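Local atomic coordinates of beta-galactosidase (PDB entry 4MAD), a protein that probably hydrolyses terminal non-reducing beta-D-galactose residues from beta-D-galactosides, as a glycoside hydrolase of family 35. Residues Leu53-Cys58 with Gly317-Ser322. Numbering follows the deposited sequence.
Sequences LKLKAC and GLLTES
In the (beta/alpha)8 barrel of this family 35 glycosidase, helix 48-58, which follows the first barrel strand and leads to the second, meets the loop between strand 306-308 and helix 327-339, a part of the chain that comes after the last barrel strand, 281-284. The contact joins that helix to the loop just before helix 327-339. L319 of the loop carries it, directing its isobutyl group at the helix between K54 and L55. Its CG lies beside its own backbone N and opposite the carbonyl carbon (chi1 -51°), and both methyls face the lysine. CD1 of L319 is 3.9 Å from CB of K54, while CD2 of L319 stands 4.1 Å from that same CB. The aliphatic chain of K54, extended beyond CG, slants across the leucine, so that its CD also reaches CD1 of L319, at 4.0 Å. Only the hydrocarbon part of the lysine packs here: its ammonium group continues past the leucine to a salt bridge with D50, one turn back in the helix, and a hydrogen bond to the carbonyl of G323, just beyond the loop segment. These two polar partners would be expected to favour the charged form of K54 and probably help set the course of its chain past L319. On the loop side, the backbone of L319 is hydrogen-bonded to that of A287. No hydrogen bond joins 53-58 to 317-322; the touching surfaces are apolar and buried, away from the catalytic residues predicted for this enzyme. C58 and L318 both pack on V332, so helix 327-339 borders the contact. L55 completes the grip on the loop leucine more loosely, its CD2 lying 4.3 Å from CD1 of L319.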
ATOM      1  N   LEU A  53      18.623  11.845  -1.134  1.00 18.30           N
ATOM      2  CA  LEU A  53      19.455  13.012  -1.048  1.00 17.73           C
ATOM      3  C   LEU A  53      18.723  14.115  -0.314  1.00 18.87           C
ATOM      4  O   LEU A  53      19.305  14.845   0.454  1.00 19.46           O
ATOM      5  CB  LEU A  53      19.803  13.478  -2.450  1.00 18.84           C
ATOM      6  CG  LEU A  53      20.898  12.717  -3.153  1.00 18.63           C
ATOM      7  CD1 LEU A  53      21.007  13.081  -4.520  1.00 22.28           C
ATOM      8  CD2 LEU A  53      22.170  12.865  -2.490  1.00 22.83           C
ATOM      9  N   LYS A  54      17.436  14.214  -0.590  1.00 18.05           N
ATOM     10  CA  LYS A  54      16.583  15.183   0.089  1.00 15.56           C
ATOM     11  C   LYS A  54      16.460  14.930   1.605  1.00 18.03           C
ATOM     12  O   LYS A  54      16.537  15.811   2.399  1.00 20.10           O
ATOM     13  CB  LYS A  54      15.220  15.293  -0.569  1.00 14.16           C
ATOM     14  CG  LYS A  54      15.261  16.020  -1.895  1.00 14.56           C
ATOM     15  CD  LYS A  54      14.127  15.777  -2.846  1.00 15.85           C
ATOM     16  CE  LYS A  54      14.176  16.705  -3.988  1.00 18.92           C
ATOM     17  NZ  LYS A  54      13.292  16.448  -5.068  1.00 21.36           N
ATOM     18  N   LEU A  55      16.295  13.699   1.988  1.00 18.07           N
ATOM     19  CA  LEU A  55      16.230  13.395   3.392  1.00 19.56           C
ATOM     20  C   LEU A  55      17.560  13.717   4.087  1.00 17.74           C
ATOM     21  O   LEU A  55      17.592  14.299   5.107  1.00 17.15           O
ATOM     22  CB  LEU A  55      15.855  11.943   3.610  1.00 20.74           C
ATOM     23  CG  LEU A  55      14.555  11.434   2.979  1.00 24.91           C
ATOM     24  CD1 LEU A  55      14.269  10.057   3.494  1.00 25.20           C
ATOM     25  CD2 LEU A  55      13.442  12.331   3.250  1.00 24.53           C
ATOM     26  N   LYS A  56      18.652  13.365   3.454  1.00 19.60           N
ATOM     27  CA  LYS A  56      19.923  13.612   4.063  1.00 20.06           C
ATOM     28  C   LYS A  56      20.051  15.088   4.229  1.00 20.46           C
ATOM     29  O   LYS A  56      20.473  15.520   5.219  1.00 21.23           O
ATOM     30  CB  LYS A  56      21.048  13.066   3.217  1.00 20.45           C
ATOM     31  CG  LYS A  56      22.378  13.404   3.714  1.00 20.91           C
ATOM     32  CD  LYS A  56      22.780  12.606   4.858  1.00 24.65           C
ATOM     33  CE  LYS A  56      24.292  12.456   4.992  1.00 32.66           C
ATOM     34  NZ  LYS A  56      24.708  12.042   6.317  1.00 32.86           N
ATOM     35  N   ALA A  57      19.646  15.856   3.247  1.00 19.64           N
ATOM     36  CA  ALA A  57      19.721  17.294   3.285  1.00 19.73           C
ATOM     37  C   ALA A  57      18.896  17.871   4.431  1.00 22.79           C
ATOM     38  O   ALA A  57      19.244  18.864   4.990  1.00 24.27           O
ATOM     39  CB  ALA A  57      19.289  17.858   2.016  1.00 20.06           C
ATOM     40  N   CYS A  58      17.794  17.245   4.760  1.00 21.12           N
ATOM     41  CA  CYS A  58      16.960  17.756   5.823  1.00 19.49           C
ATOM     42  C   CYS A  58      17.654  17.646   7.153  1.00 20.05           C
ATOM     43  O   CYS A  58      17.301  18.296   8.067  1.00 22.25           O
ATOM     44  CB  CYS A  58      15.640  17.069   5.870  1.00 17.80           C
ATOM     45  SG  CYS A  58      14.376  17.835   6.815  1.00 24.61           S
ATOM     46  N   GLY A 317       3.662  14.498   3.778  1.00 16.23           N
ATOM     47  CA  GLY A 317       5.026  14.186   4.109  1.00 15.95           C
ATOM     48  C   GLY A 317       5.948  15.387   3.934  1.00 14.43           C
ATOM     49  O   GLY A 317       5.554  16.375   3.433  1.00 14.91           O
ATOM     50  N   LEU A 318       7.180  15.232   4.393  1.00 15.94           N
ATOM     51  CA  LEU A 318       8.191  16.246   4.272  1.00 17.17           C
ATOM     52  C   LEU A 318       8.498  16.510   2.802  1.00 16.47           C
ATOM     53  O   LEU A 318       8.748  17.611   2.464  1.00 16.38           O
ATOM     54  CB  LEU A 318       9.435  15.880   5.029  1.00 17.68           C
ATOM     55  CG  LEU A 318       9.247  15.665   6.509  1.00 16.67           C
ATOM     56  CD1 LEU A 318      10.513  15.284   7.157  1.00 19.75           C
ATOM     57  CD2 LEU A 318       8.603  16.764   7.192  1.00 17.98           C
ATOM     58  N   LEU A 319       8.466  15.459   1.989  1.00 14.65           N
ATOM     59  CA  LEU A 319       8.438  15.564   0.536  1.00 13.81           C
ATOM     60  C   LEU A 319       7.060  15.253   0.037  1.00 16.08           C
ATOM     61  O   LEU A 319       6.410  14.474   0.618  1.00 17.55           O
ATOM     62  CB  LEU A 319       9.377  14.578  -0.119  1.00 15.82           C
ATOM     63  CG  LEU A 319      10.786  14.589   0.406  1.00 16.19           C
ATOM     64  CD1 LEU A 319      11.619  13.731  -0.425  1.00 15.97           C
ATOM     65  CD2 LEU A 319      11.303  15.934   0.454  1.00 20.77           C
ATOM     66  N   THR A 320       6.633  15.879  -1.032  1.00 16.23           N
ATOM     67  CA  THR A 320       5.299  15.648  -1.578  1.00 17.86           C
ATOM     68  C   THR A 320       5.311  14.307  -2.288  1.00 16.41           C
ATOM     69  O   THR A 320       6.329  13.732  -2.450  1.00 15.44           O
ATOM     70  CB  THR A 320       4.894  16.672  -2.604  1.00 19.30           C
ATOM     71  OG1 THR A 320       5.718  16.532  -3.724  1.00 15.90           O
ATOM     72  CG2 THR A 320       4.977  18.068  -2.069  1.00 19.33           C
ATOM     73  N   GLU A 321       4.176  13.870  -2.787  1.00 14.48           N
ATOM     74  CA  GLU A 321       4.109  12.541  -3.441  1.00 16.52           C
ATOM     75  C   GLU A 321       5.097  12.466  -4.570  1.00 16.56           C
ATOM     76  O   GLU A 321       5.727  11.499  -4.739  1.00 16.83           O
ATOM     77  CB  GLU A 321       2.734  12.240  -4.004  1.00 16.69           C
ATOM     78  CG  GLU A 321       2.669  10.996  -4.907  1.00 17.01           C
ATOM     79  CD  GLU A 321       1.229  10.623  -5.336  1.00 24.09           C
ATOM     80  OE1 GLU A 321       0.366  11.450  -5.058  1.00 21.79           O
ATOM     81  OE2 GLU A 321       1.010   9.549  -5.902  1.00 18.28           O
ATOM     82  N   SER A 322       5.244  13.562  -5.301  1.00 16.54           N
ATOM     83  CA  SER A 322       6.200  13.619  -6.391  1.00 17.29           C
ATOM     84  C   SER A 322       7.612  14.006  -6.017  1.00 20.51           C
ATOM     85  O   SER A 322       8.441  14.114  -6.867  1.00 20.33           O
ATOM     86  CB  SER A 322       5.741  14.534  -7.484  1.00 20.37           C
ATOM     87  OG  SER A 322       5.581  15.802  -7.001  1.00 19.90           O
TER